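Local coordinates for LanC-like protein GCR2 (Arabidopsis thaliana, PDB 3T33) that binds a zinc ion in a LanC-like helical fold and may take part in abscisic acid signalling, at residues E66-S71 and L104-E109; E109-C114 and C134-V139; L166-L171 and I205-R210; I239-M244 and L298-Q303. One frame throughout, in Å; residues are numbered along the deposited sequence.

How the contacts relate
The four contacts follow one another along the chain, each closing before the next opens. Contacts 1 and 2 share helix 101-118, with Glu109 common to both, and their centres lie about 11 Å apart. Contacts 3 and 4 form a second pair, about 15 Å between centres: helices 195-212 and 236-244 are consecutive, and Ile239 touches Ile205. The two pairs stay separate; contacts 2 and 3 come no nearer than about 12 Å at their closest atoms. Contacts 1 and 4, about 34 Å apart between centres, lie on opposite sides of the chain's centre. Three helix-helix joints and one loop-helix joint in succession suit the all-helical toroid of the LanC-like family, and all four lie away from the zinc site.

Contact 1: E66-S71 and L104-E109; sequences ETWERS and LKLCLE
Trp68, near the end of helix 45-69, brings its indole up to Leu106 and Glu109 of helix 101-118. With CG anti to the backbone N (chi1 -168°), CB starts the side chain across the gap and the bicyclic ring system continues it. The CA atoms of Trp68 and Leu106 are 9.9 Å apart, a distance the long, flat indole helps to span. Along the five-membered ring, Trp68 CD1 lies 4.3 Å from Leu106 CD1, and next to it NE1 is 4.0 Å from the same methyl. On Leu106 it is the CD1 branch that touches, the two side chains running alongside and pointing opposite ways. At the far corner of the six-membered ring, Trp68 CH2 reaches 4.0 Å from the carbonyl O of Glu109, obliquely to the ring. The indole also rests on Asn110 and Ala113 of the same helix, while Leu106 leans on Leu91 of helix 84-98. No hydrogen bond joins the two segments, so the attachment of Trp68 to Leu106 and Glu109 rests on dispersion and shape, with a large aromatic surface compensating for widely spaced backbones.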
loop_
_atom_site.group_PDB
_atom_site.type_symbol
_atom_site.label_atom_id
_atom_site.label_comp_id
_atom_site.label_asym_id
_atom_site.label_seq_id
_atom_site.Cartn_x
_atom_site.Cartn_y
_atom_site.Cartn_z
ATOM N N GLU A 66 -20.661 9.280 1.955
ATOM C CA GLU A 66 -21.112 8.127 2.710
ATOM C C GLU A 66 -20.473 8.037 4.070
ATOM O O GLU A 66 -21.109 7.616 4.999
ATOM C CB GLU A 66 -20.810 6.828 1.952
ATOM C CG GLU A 66 -21.599 6.625 0.679
ATOM C CD GLU A 66 -23.128 6.642 0.929
ATOM O OE1 GLU A 66 -23.559 6.216 2.036
ATOM O OE2 GLU A 66 -23.903 7.120 0.044
ATOM N N THR A 67 -19.205 8.413 4.198
ATOM C CA THR A 67 -18.488 8.138 5.409
ATOM C C THR A 67 -18.540 9.328 6.332
ATOM O O THR A 67 -18.246 9.202 7.501
ATOM C CB THR A 67 -16.989 7.743 5.136
ATOM O OG1 THR A 67 -16.267 8.820 4.516
ATOM C CG2 THR A 67 -16.897 6.483 4.296
ATOM N N TRP A 68 -18.908 10.486 5.795
ATOM C CA TRP A 68 -18.909 11.717 6.576
ATOM C C TRP A 68 -20.288 12.362 6.682
ATOM O O TRP A 68 -20.801 12.564 7.782
ATOM C CB TRP A 68 -17.909 12.718 5.992
ATOM C CG TRP A 68 -17.636 13.886 6.889
ATOM C CD1 TRP A 68 -17.883 15.201 6.623
ATOM C CD2 TRP A 68 -17.061 13.845 8.202
ATOM N NE1 TRP A 68 -17.498 15.981 7.687
ATOM C CE2 TRP A 68 -16.991 15.173 8.669
ATOM C CE3 TRP A 68 -16.599 12.815 9.026
ATOM C CZ2 TRP A 68 -16.477 15.496 9.923
ATOM C CZ3 TRP A 68 -16.090 13.138 10.272
ATOM C CH2 TRP A 68 -16.034 14.469 10.707
ATOM N N GLU A 69 -20.881 12.693 5.539
ATOM C CA GLU A 69 -22.172 13.427 5.530
ATOM C C GLU A 69 -23.376 12.567 5.888
ATOM O O GLU A 69 -24.076 12.874 6.857
ATOM C CB GLU A 69 -22.396 14.243 4.229
ATOM C CG GLU A 69 -21.381 15.409 4.048
ATOM C CD GLU A 69 -21.686 16.599 4.965
ATOM O OE1 GLU A 69 -22.819 16.648 5.498
ATOM O OE2 GLU A 69 -20.810 17.487 5.162
ATOM N N ARG A 70 -23.607 11.486 5.151
ATOM C CA ARG A 70 -24.680 10.560 5.483
ATOM C C ARG A 70 -24.679 10.198 7.003
ATOM O O ARG A 70 -25.712 10.284 7.696
ATOM C CB ARG A 70 -24.536 9.277 4.668
ATOM C CG ARG A 70 -25.479 8.145 5.113
ATOM C CD ARG A 70 -26.837 8.279 4.414
ATOM N NE ARG A 70 -26.657 8.289 2.962
ATOM C CZ ARG A 70 -26.674 7.195 2.190
ATOM N NH1 ARG A 70 -26.893 5.991 2.728
ATOM N NH2 ARG A 70 -26.478 7.305 0.874
ATOM N N SER A 71 -23.509 9.794 7.496
ATOM C CA SER A 71 -23.350 9.273 8.836
ATOM C C SER A 71 -23.471 10.408 9.871
ATOM O O SER A 71 -23.302 10.171 11.065
ATOM C CB SER A 71 -21.977 8.567 8.935
ATOM O OG SER A 71 -20.901 9.518 8.963
ATOM N N LEU A 104 -7.663 19.565 2.231
ATOM C CA LEU A 104 -6.824 19.537 3.423
ATOM C C LEU A 104 -7.613 19.873 4.690
ATOM O O LEU A 104 -7.465 19.211 5.704
ATOM C CB LEU A 104 -5.678 20.500 3.247
ATOM C CG LEU A 104 -4.654 20.686 4.376
ATOM C CD1 LEU A 104 -3.904 19.361 4.635
ATOM C CD2 LEU A 104 -3.704 21.755 3.962
ATOM N N LYS A 105 -8.485 20.876 4.615
ATOM C CA LYS A 105 -9.318 21.256 5.755
ATOM C C LYS A 105 -10.231 20.128 6.115
ATOM O O LYS A 105 -10.417 19.825 7.275
ATOM C CB LYS A 105 -10.128 22.548 5.475
ATOM C CG LYS A 105 -9.403 23.788 5.992
ATOM C CD LYS A 105 -9.701 25.038 5.179
ATOM C CE LYS A 105 -8.476 25.956 5.142
ATOM N NZ LYS A 105 -8.200 26.508 3.732
ATOM N N LEU A 106 -10.837 19.514 5.123
ATOM C CA LEU A 106 -11.820 18.521 5.443
ATOM C C LEU A 106 -11.065 17.358 6.110
ATOM O O LEU A 106 -11.542 16.786 7.113
ATOM C CB LEU A 106 -12.550 18.054 4.188
ATOM C CG LEU A 106 -13.714 17.128 4.551
ATOM C CD1 LEU A 106 -14.634 17.881 5.556
ATOM C CD2 LEU A 106 -14.493 16.670 3.311
ATOM N N CYS A 107 -9.907 17.023 5.509
ATOM C CA CYS A 107 -8.931 16.090 6.056
ATOM C C CYS A 107 -8.812 16.266 7.560
ATOM O O CYS A 107 -9.124 15.357 8.320
ATOM C CB CYS A 107 -7.539 16.298 5.413
ATOM S SG CYS A 107 -6.265 15.172 6.172
ATOM N N LEU A 108 -8.400 17.463 7.960
ATOM C CA LEU A 108 -8.190 17.777 9.371
ATOM C C LEU A 108 -9.424 17.678 10.230
ATOM O O LEU A 108 -9.322 17.318 11.403
ATOM C CB LEU A 108 -7.561 19.153 9.540
ATOM C CG LEU A 108 -6.075 19.066 9.223
ATOM C CD1 LEU A 108 -5.536 20.456 9.069
ATOM C CD2 LEU A 108 -5.324 18.308 10.281
ATOM N N GLU A 109 -10.575 17.991 9.654
ATOM C CA GLU A 109 -11.804 17.786 10.384
ATOM C C GLU A 109 -12.044 16.301 10.611
ATOM O O GLU A 109 -12.483 15.919 11.698
ATOM C CB GLU A 109 -13.017 18.383 9.672
ATOM C CG GLU A 109 -12.858 19.785 9.290
ATOM C CD GLU A 109 -14.182 20.432 8.933
ATOM O OE1 GLU A 109 -15.241 19.732 8.859
ATOM O OE2 GLU A 109 -14.141 21.679 8.763
#

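Contact 2: E109-C114 and C134-V139; sequences ENVEAC and CALGAV
Val111 and Gly137 mark the close approach of helix 101-118 to helix 130-144, with their CA atoms 5.9 Å apart. The valine's two methyls divide the work. CG1, anti to the backbone N (chi1 179°), presses on bare backbone at 3.6 Å from Gly137 CA, and Gly137 N is only slightly further away. Because glycine carries no side chain, the methyl can settle directly on the helix surface, which is how two helices come this close. CG2 of Val111, anti to the carbonyl carbon, turns instead to Leu136 and meets its CD1 at 4.0 Å, the two side chains set at a slant to each other. A compact beta-branched residue suits this place, since it offers two methyls close to the main chain without needing length. All three residues are buried; apolar side chains meet each other and the glycine backbone, with no hydrogen bond across. The preceding turn of helix 101-118 continues the join, with Leu108 CD2 packed on Gly137 O. Around this seam helix 84-98 offers Ala88 to both Asn110 and Leu136, and helix 147-158 lays Tyr153 against Val111. Helix 174-188 packs Leu184 on Ala138 and Val139, so helix 130-144 packs on helices 84-98, 101-118 and 174-188.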
loop_
_atom_site.group_PDB
_atom_site.type_symbol
_atom_site.label_atom_id
_atom_site.label_comp_id
_atom_site.label_asym_id
_atom_site.label_seq_id
_atom_site.Cartn_x
_atom_site.Cartn_y
_atom_site.Cartn_z
ATOM N N GLU A 109 -10.575 17.991 9.654
ATOM C CA GLU A 109 -11.804 17.786 10.384
ATOM C C GLU A 109 -12.044 16.301 10.611
ATOM O O GLU A 109 -12.483 15.919 11.698
ATOM C CB GLU A 109 -13.017 18.383 9.672
ATOM C CG GLU A 109 -12.858 19.785 9.290
ATOM C CD GLU A 109 -14.182 20.432 8.933
ATOM O OE1 GLU A 109 -15.241 19.732 8.859
ATOM O OE2 GLU A 109 -14.141 21.679 8.763
ATOM N N ASN A 110 -11.790 15.474 9.584
ATOM C CA ASN A 110 -11.937 14.024 9.762
ATOM C C ASN A 110 -10.973 13.473 10.819
ATOM O O ASN A 110 -11.349 12.567 11.565
ATOM C CB ASN A 110 -11.664 13.287 8.470
ATOM C CG ASN A 110 -12.744 13.510 7.407
ATOM O OD1 ASN A 110 -12.779 12.781 6.430
ATOM N ND2 ASN A 110 -13.618 14.487 7.598
ATOM N N VAL A 111 -9.736 14.008 10.847
ATOM C CA VAL A 111 -8.658 13.528 11.741
ATOM C C VAL A 111 -9.076 13.789 13.198
ATOM O O VAL A 111 -9.109 12.862 14.040
ATOM C CB VAL A 111 -7.292 14.193 11.439
ATOM C CG1 VAL A 111 -6.223 13.708 12.375
ATOM C CG2 VAL A 111 -6.820 13.846 10.007
ATOM N N GLU A 112 -9.420 15.054 13.459
ATOM C CA GLU A 112 -9.932 15.489 14.746
ATOM C C GLU A 112 -11.061 14.599 15.262
ATOM O O GLU A 112 -10.995 14.149 16.410
ATOM C CB GLU A 112 -10.365 16.938 14.652
ATOM C CG GLU A 112 -11.187 17.452 15.819
ATOM C CD GLU A 112 -11.193 18.975 15.787
ATOM O OE1 GLU A 112 -12.143 19.571 15.172
ATOM O OE2 GLU A 112 -10.200 19.571 16.306
ATOM N N ALA A 113 -12.080 14.327 14.443
ATOM C CA ALA A 113 -13.098 13.331 14.835
ATOM C C ALA A 113 -12.523 11.935 15.117
ATOM O O ALA A 113 -13.028 11.208 15.957
ATOM C CB ALA A 113 -14.218 13.235 13.833
ATOM N N CYS A 114 -11.462 11.552 14.424
ATOM C CA CYS A 114 -10.927 10.227 14.597
ATOM C C CYS A 114 -10.184 10.195 15.922
ATOM O O CYS A 114 -10.157 9.169 16.596
ATOM C CB CYS A 114 -9.991 9.900 13.423
ATOM S SG CYS A 114 -10.888 9.398 11.882
ATOM N N CYS A 134 -2.529 10.258 14.612
ATOM C CA CYS A 134 -1.627 11.306 14.990
ATOM C C CYS A 134 -0.674 11.699 13.902
ATOM O O CYS A 134 -0.278 12.858 13.824
ATOM C CB CYS A 134 -0.833 10.856 16.219
ATOM S SG CYS A 134 -1.902 10.674 17.746
ATOM N N ALA A 135 -0.197 10.753 13.104
ATOM C CA ALA A 135 0.845 11.125 12.152
ATOM C C ALA A 135 0.211 11.897 11.007
ATOM O O ALA A 135 0.773 12.883 10.567
ATOM C CB ALA A 135 1.601 9.895 11.639
ATOM N N LEU A 136 -0.991 11.514 10.571
ATOM C CA LEU A 136 -1.666 12.276 9.528
ATOM C C LEU A 136 -2.046 13.635 10.073
ATOM O O LEU A 136 -1.894 14.657 9.444
ATOM C CB LEU A 136 -2.935 11.570 9.070
ATOM C CG LEU A 136 -3.436 11.679 7.629
ATOM C CD1 LEU A 136 -4.938 11.400 7.405
ATOM C CD2 LEU A 136 -2.913 12.842 6.792
ATOM N N GLY A 137 -2.551 13.663 11.279
ATOM C CA GLY A 137 -2.930 14.942 11.888
ATOM C C GLY A 137 -1.774 15.894 11.805
ATOM O O GLY A 137 -1.952 17.027 11.355
ATOM N N ALA A 138 -0.593 15.440 12.260
ATOM C CA ALA A 138 0.575 16.298 12.356
ATOM C C ALA A 138 1.084 16.741 10.968
ATOM O O ALA A 138 1.543 17.836 10.799
ATOM C CB ALA A 138 1.730 15.566 13.132
ATOM N N VAL A 139 0.960 15.867 9.979
ATOM C CA VAL A 139 1.445 16.181 8.631
ATOM C C VAL A 139 0.471 17.160 7.974
ATOM O O VAL A 139 0.870 18.184 7.441
ATOM C CB VAL A 139 1.707 14.871 7.811
ATOM C CG1 VAL A 139 1.978 15.215 6.356
ATOM C CG2 VAL A 139 2.923 14.091 8.409
#

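Contact 3: L166-L171 and I205-R210; sequences LPYELL and IFRAGR
Tyr168 reaches from the loop between helices 147-158 and 174-188 to Ile205 and Ala208 of helix 195-212, a loop-to-helix join in the alpha/alpha toroid of the LanC-like family. The tight part is at the phenol end. The Ala208 methyl CB stands 3.5 Å from Tyr168 CZ and also 3.7 Å from CE1, approaching the ring obliquely; a side chain of one carbon lets the phenol come so near the helix. Nearer the loop, Ile205 CG1 meets Tyr168 CD1 at 4.0 Å, at the ring edge and close to its plane. The first torsion of Tyr168 (chi1 -61°), with CG anti to the carbonyl carbon, swings the ring toward helix 195-212. Tyr222 joins with its ring inclined by about 40° to that of Tyr168. Towards solvent the packing slackens. Arg207 is exposed, and its long chain brings only NH2 within 4.2 Å of Tyr168 OH, obliquely to the guanidinium and without a hydrogen bond between them. Glu204, one residue before the segment, links the two polar ends. Tyrosine suits this border because its ring packs on Ile205 and Ala208 while its hydroxyl can still bond to Glu204: Tyr168 OH hydrogen-bonds Glu204 OE2, and Arg207 NE forms a salt bridge with Glu204 OE1.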
loop_
_atom_site.group_PDB
_atom_site.type_symbol
_atom_site.label_atom_id
_atom_site.label_comp_id
_atom_site.label_asym_id
_atom_site.label_seq_id
_atom_site.Cartn_x
_atom_site.Cartn_y
_atom_site.Cartn_z
ATOM N N LEU A 166 3.037 -6.642 22.514
ATOM C CA LEU A 166 2.655 -6.389 21.089
ATOM C C LEU A 166 3.240 -7.377 20.110
ATOM O O LEU A 166 4.299 -7.896 20.344
ATOM C CB LEU A 166 3.084 -4.986 20.683
ATOM C CG LEU A 166 2.029 -3.875 20.779
ATOM C CD1 LEU A 166 2.591 -2.711 20.004
ATOM C CD2 LEU A 166 0.658 -4.267 20.229
ATOM N N PRO A 167 2.550 -7.656 18.999
ATOM C CA PRO A 167 3.264 -8.443 17.956
ATOM C C PRO A 167 4.297 -7.638 17.149
ATOM O O PRO A 167 4.595 -6.504 17.506
ATOM C CB PRO A 167 2.150 -8.965 17.064
ATOM C CG PRO A 167 0.942 -8.133 17.373
ATOM C CD PRO A 167 1.109 -7.493 18.718
ATOM N N TYR A 168 4.837 -8.216 16.076
ATOM C CA TYR A 168 5.902 -7.535 15.300
ATOM C C TYR A 168 5.490 -7.027 13.912
ATOM O O TYR A 168 6.239 -6.290 13.281
ATOM C CB TYR A 168 7.167 -8.426 15.188
ATOM C CG TYR A 168 7.685 -8.695 16.572
ATOM C CD1 TYR A 168 8.611 -7.841 17.144
ATOM C CD2 TYR A 168 7.152 -9.725 17.354
ATOM C CE1 TYR A 168 9.049 -8.016 18.411
ATOM C CE2 TYR A 168 7.570 -9.880 18.691
ATOM C CZ TYR A 168 8.524 -9.018 19.196
ATOM O OH TYR A 168 9.009 -9.129 20.483
ATOM N N GLU A 169 4.322 -7.436 13.459
ATOM C CA GLU A 169 3.950 -7.264 12.116
ATOM C C GLU A 169 3.360 -5.842 11.841
ATOM O O GLU A 169 3.448 -4.937 12.693
ATOM C CB GLU A 169 3.043 -8.432 11.665
ATOM C CG GLU A 169 1.908 -8.772 12.577
ATOM C CD GLU A 169 0.910 -7.613 12.730
ATOM O OE1 GLU A 169 1.211 -6.695 13.507
ATOM O OE2 GLU A 169 -0.158 -7.629 12.084
ATOM N N LEU A 170 2.787 -5.641 10.656
ATOM C CA LEU A 170 2.537 -4.251 10.187
ATOM C C LEU A 170 1.212 -3.787 10.641
ATOM O O LEU A 170 1.068 -2.643 10.936
ATOM C CB LEU A 170 2.568 -4.119 8.643
ATOM C CG LEU A 170 3.245 -2.978 7.850
ATOM C CD1 LEU A 170 2.400 -2.611 6.598
ATOM C CD2 LEU A 170 3.611 -1.794 8.609
ATOM N N LEU A 171 0.211 -4.638 10.620
ATOM C CA LEU A 171 -1.127 -4.171 10.975
ATOM C C LEU A 171 -1.337 -3.891 12.470
ATOM O O LEU A 171 -2.011 -2.903 12.831
ATOM C CB LEU A 171 -2.183 -5.088 10.384
ATOM C CG LEU A 171 -2.761 -4.603 9.050
ATOM C CD1 LEU A 171 -1.726 -4.261 8.053
ATOM C CD2 LEU A 171 -3.769 -5.529 8.441
ATOM N N ILE A 205 12.953 -5.565 17.354
ATOM C CA ILE A 205 12.563 -6.362 16.207
ATOM C C ILE A 205 13.666 -7.389 15.858
ATOM O O ILE A 205 13.348 -8.528 15.561
ATOM C CB ILE A 205 12.033 -5.480 14.979
ATOM C CG1 ILE A 205 10.628 -4.883 15.295
ATOM C CG2 ILE A 205 11.907 -6.335 13.718
ATOM C CD1 ILE A 205 10.183 -3.697 14.467
ATOM N N PHE A 206 14.939 -6.981 15.828
ATOM C CA PHE A 206 16.014 -7.946 15.467
ATOM C C PHE A 206 16.190 -8.990 16.574
ATOM O O PHE A 206 16.245 -10.186 16.296
ATOM C CB PHE A 206 17.330 -7.257 15.171
ATOM C CG PHE A 206 17.399 -6.715 13.791
ATOM C CD1 PHE A 206 17.583 -7.570 12.713
ATOM C CD2 PHE A 206 17.240 -5.358 13.556
ATOM C CE1 PHE A 206 17.616 -7.084 11.421
ATOM C CE2 PHE A 206 17.276 -4.860 12.268
ATOM C CZ PHE A 206 17.466 -5.741 11.187
ATOM N N ARG A 207 16.203 -8.529 17.828
ATOM C CA ARG A 207 16.224 -9.447 18.987
ATOM C C ARG A 207 15.187 -10.583 18.889
ATOM O O ARG A 207 15.567 -11.754 18.893
ATOM C CB ARG A 207 16.124 -8.675 20.302
ATOM C CG ARG A 207 16.430 -9.564 21.510
ATOM C CD ARG A 207 15.773 -9.089 22.841
ATOM N NE ARG A 207 14.317 -9.262 22.853
ATOM C CZ ARG A 207 13.665 -10.422 22.736
ATOM N NH1 ARG A 207 14.329 -11.567 22.576
ATOM N NH2 ARG A 207 12.309 -10.433 22.775
ATOM N N ALA A 208 13.894 -10.268 18.768
ATOM C CA ALA A 208 12.893 -11.338 18.656
ATOM C C ALA A 208 13.004 -12.184 17.376
ATOM O O ALA A 208 12.735 -13.414 17.372
ATOM C CB ALA A 208 11.510 -10.759 18.735
ATOM N N GLY A 209 13.321 -11.518 16.259
ATOM C CA GLY A 209 13.440 -12.222 15.013
ATOM C C GLY A 209 14.576 -13.226 15.089
ATOM O O GLY A 209 14.403 -14.359 14.670
ATOM N N ARG A 210 15.730 -12.784 15.593
ATOM C CA ARG A 210 16.922 -13.604 15.748
ATOM C C ARG A 210 16.701 -14.757 16.733
ATOM O O ARG A 210 17.118 -15.861 16.455
ATOM C CB ARG A 210 18.113 -12.757 16.190
ATOM C CG ARG A 210 18.805 -12.046 15.072
ATOM C CD ARG A 210 19.485 -10.797 15.538
ATOM N NE ARG A 210 20.267 -10.196 14.455
ATOM C CZ ARG A 210 20.951 -9.053 14.556
ATOM N NH1 ARG A 210 20.947 -8.357 15.692
ATOM N NH2 ARG A 210 21.651 -8.592 13.510
#

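Contact 4: I239-M244 and L298-Q303; sequences IMNVLM and LVKAAQ
The first torsion of Met244, which sets CG anti to the carbonyl carbon, and its extended chi2 carry SD across to Ala301, while Lys300 leaves its own helix with CG anti to the backbone N and turns at chi2 (70°) to run along Met244. The sulfur lies on the backbone of helix 291-305, with Met244 SD 3.6 Å from Ala301 CA, while the Ala301 methyl CB lies beside it at 3.9 Å from SD. A turn at chi3 (-90°) then brings Met244 CE to 3.9 Å from Ala301 N. Lysine and methionine pass side by side with their tips pointing opposite ways. The bent lysine chain passes Met244 CB, with Lys300 CE 3.9 Å away, and that same CE reaches 3.8 Å from Met244 O. Asn241 crosses Lys300 at about a right angle, its amide group near CB and CG. The helix axes approach to 9.7 Å and run in the same general direction, inclined by 30°, consistent with two helices in one layer of the toroid. An unbranched, pliable methionine suits this spacing, because its chain can bend and lay sulfur on Ala301, whose low surface receives it. Phe310 of helix 308-324 backs Ala301. Lys300 contributes its aliphatic length here, and its NZ lies 4.1 Å from Met244 O, too far for a hydrogen bond; the charge may still be weakly favoured by the carbonyl dipole, in a contact made mostly by methylenes, a thioether and an alanine, without a hydrogen bond across it.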
loop_
_atom_site.group_PDB
_atom_site.type_symbol
_atom_site.label_atom_id
_atom_site.label_comp_id
_atom_site.label_asym_id
_atom_site.label_seq_id
_atom_site.Cartn_x
_atom_site.Cartn_y
_atom_site.Cartn_z
ATOM N N ILE A 239 7.601 -6.581 7.692
ATOM C CA ILE A 239 8.666 -6.283 8.663
ATOM C C ILE A 239 9.984 -5.921 8.005
ATOM O O ILE A 239 10.601 -4.940 8.393
ATOM C CB ILE A 239 8.885 -7.489 9.643
ATOM C CG1 ILE A 239 7.529 -7.828 10.337
ATOM C CG2 ILE A 239 9.956 -7.123 10.664
ATOM C CD1 ILE A 239 7.515 -9.123 11.186
ATOM N N MET A 240 10.453 -6.727 7.057
ATOM C CA MET A 240 11.705 -6.408 6.342
ATOM C C MET A 240 11.597 -5.044 5.656
ATOM O O MET A 240 12.509 -4.199 5.751
ATOM C CB MET A 240 11.981 -7.488 5.293
ATOM C CG MET A 240 12.125 -8.887 5.924
ATOM S SD MET A 240 13.312 -8.962 7.289
ATOM C CE MET A 240 12.150 -9.543 8.606
ATOM N N ASN A 241 10.439 -4.832 5.026
ATOM C CA ASN A 241 10.132 -3.591 4.322
ATOM C C ASN A 241 10.388 -2.428 5.247
ATOM O O ASN A 241 11.247 -1.582 4.957
ATOM C CB ASN A 241 8.699 -3.564 3.763
ATOM C CG ASN A 241 8.404 -2.296 2.956
ATOM O OD1 ASN A 241 7.606 -1.445 3.346
ATOM N ND2 ASN A 241 9.022 -2.192 1.831
ATOM N N VAL A 242 9.739 -2.432 6.408
ATOM C CA VAL A 242 9.959 -1.332 7.366
ATOM C C VAL A 242 11.434 -1.214 7.755
ATOM O O VAL A 242 11.962 -0.104 7.911
ATOM C CB VAL A 242 9.088 -1.465 8.675
ATOM C CG1 VAL A 242 9.065 -0.143 9.402
ATOM C CG2 VAL A 242 7.635 -1.806 8.325
ATOM N N LEU A 243 12.096 -2.358 7.956
ATOM C CA LEU A 243 13.457 -2.307 8.413
ATOM C C LEU A 243 14.325 -1.667 7.364
ATOM O O LEU A 243 15.206 -0.895 7.701
ATOM C CB LEU A 243 13.958 -3.703 8.800
ATOM C CG LEU A 243 13.319 -4.285 10.080
ATOM C CD1 LEU A 243 13.838 -5.684 10.210
ATOM C CD2 LEU A 243 13.621 -3.431 11.377
ATOM N N MET A 244 14.041 -1.906 6.079
ATOM C CA MET A 244 14.894 -1.304 5.035
ATOM C C MET A 244 14.800 0.184 4.993
ATOM O O MET A 244 15.627 0.834 4.368
ATOM C CB MET A 244 14.636 -1.898 3.658
ATOM C CG MET A 244 14.973 -3.392 3.670
ATOM S SD MET A 244 14.780 -4.148 2.063
ATOM C CE MET A 244 13.056 -4.684 2.137
ATOM N N LEU A 298 10.490 -6.609 -2.375
ATOM C CA LEU A 298 11.708 -6.870 -3.194
ATOM C C LEU A 298 12.075 -5.608 -4.001
ATOM O O LEU A 298 13.239 -5.260 -4.143
ATOM C CB LEU A 298 11.505 -8.075 -4.096
ATOM C CG LEU A 298 11.401 -9.348 -3.243
ATOM C CD1 LEU A 298 11.045 -10.491 -4.115
ATOM C CD2 LEU A 298 12.768 -9.582 -2.550
ATOM N N VAL A 299 11.083 -4.864 -4.463
ATOM C CA VAL A 299 11.426 -3.626 -5.184
ATOM C C VAL A 299 12.255 -2.770 -4.301
ATOM O O VAL A 299 13.291 -2.239 -4.761
ATOM C CB VAL A 299 10.190 -2.830 -5.724
ATOM C CG1 VAL A 299 10.552 -1.342 -6.006
ATOM C CG2 VAL A 299 9.656 -3.489 -6.959
ATOM N N LYS A 300 11.832 -2.637 -3.035
ATOM C CA LYS A 300 12.594 -1.840 -2.045
ATOM C C LYS A 300 13.971 -2.483 -1.778
ATOM O O LYS A 300 15.000 -1.820 -1.766
ATOM C CB LYS A 300 11.792 -1.667 -0.738
ATOM C CG LYS A 300 12.553 -1.034 0.374
ATOM C CD LYS A 300 12.824 0.414 0.108
ATOM C CE LYS A 300 13.576 0.986 1.225
ATOM N NZ LYS A 300 14.150 2.343 0.889
ATOM N N ALA A 301 14.008 -3.779 -1.578
ATOM C CA ALA A 301 15.341 -4.431 -1.447
ATOM C C ALA A 301 16.187 -4.048 -2.664
ATOM O O ALA A 301 17.327 -3.579 -2.529
ATOM C CB ALA A 301 15.190 -5.915 -1.345
ATOM N N ALA A 302 15.605 -4.173 -3.851
ATOM C CA ALA A 302 16.345 -3.875 -5.060
ATOM C C ALA A 302 16.918 -2.489 -5.069
ATOM O O ALA A 302 18.052 -2.325 -5.483
ATOM C CB ALA A 302 15.481 -4.083 -6.288
ATOM N N GLN A 303 16.140 -1.482 -4.645
ATOM C CA GLN A 303 16.609 -0.066 -4.632
ATOM C C GLN A 303 17.730 0.179 -3.624
ATOM O O GLN A 303 18.602 1.011 -3.843
ATOM C CB GLN A 303 15.468 0.930 -4.329
ATOM C CG GLN A 303 14.700 1.496 -5.538
ATOM C CD GLN A 303 13.304 2.104 -5.163
ATOM O OE1 GLN A 303 12.908 2.121 -3.975
ATOM N NE2 GLN A 303 12.551 2.578 -6.186
#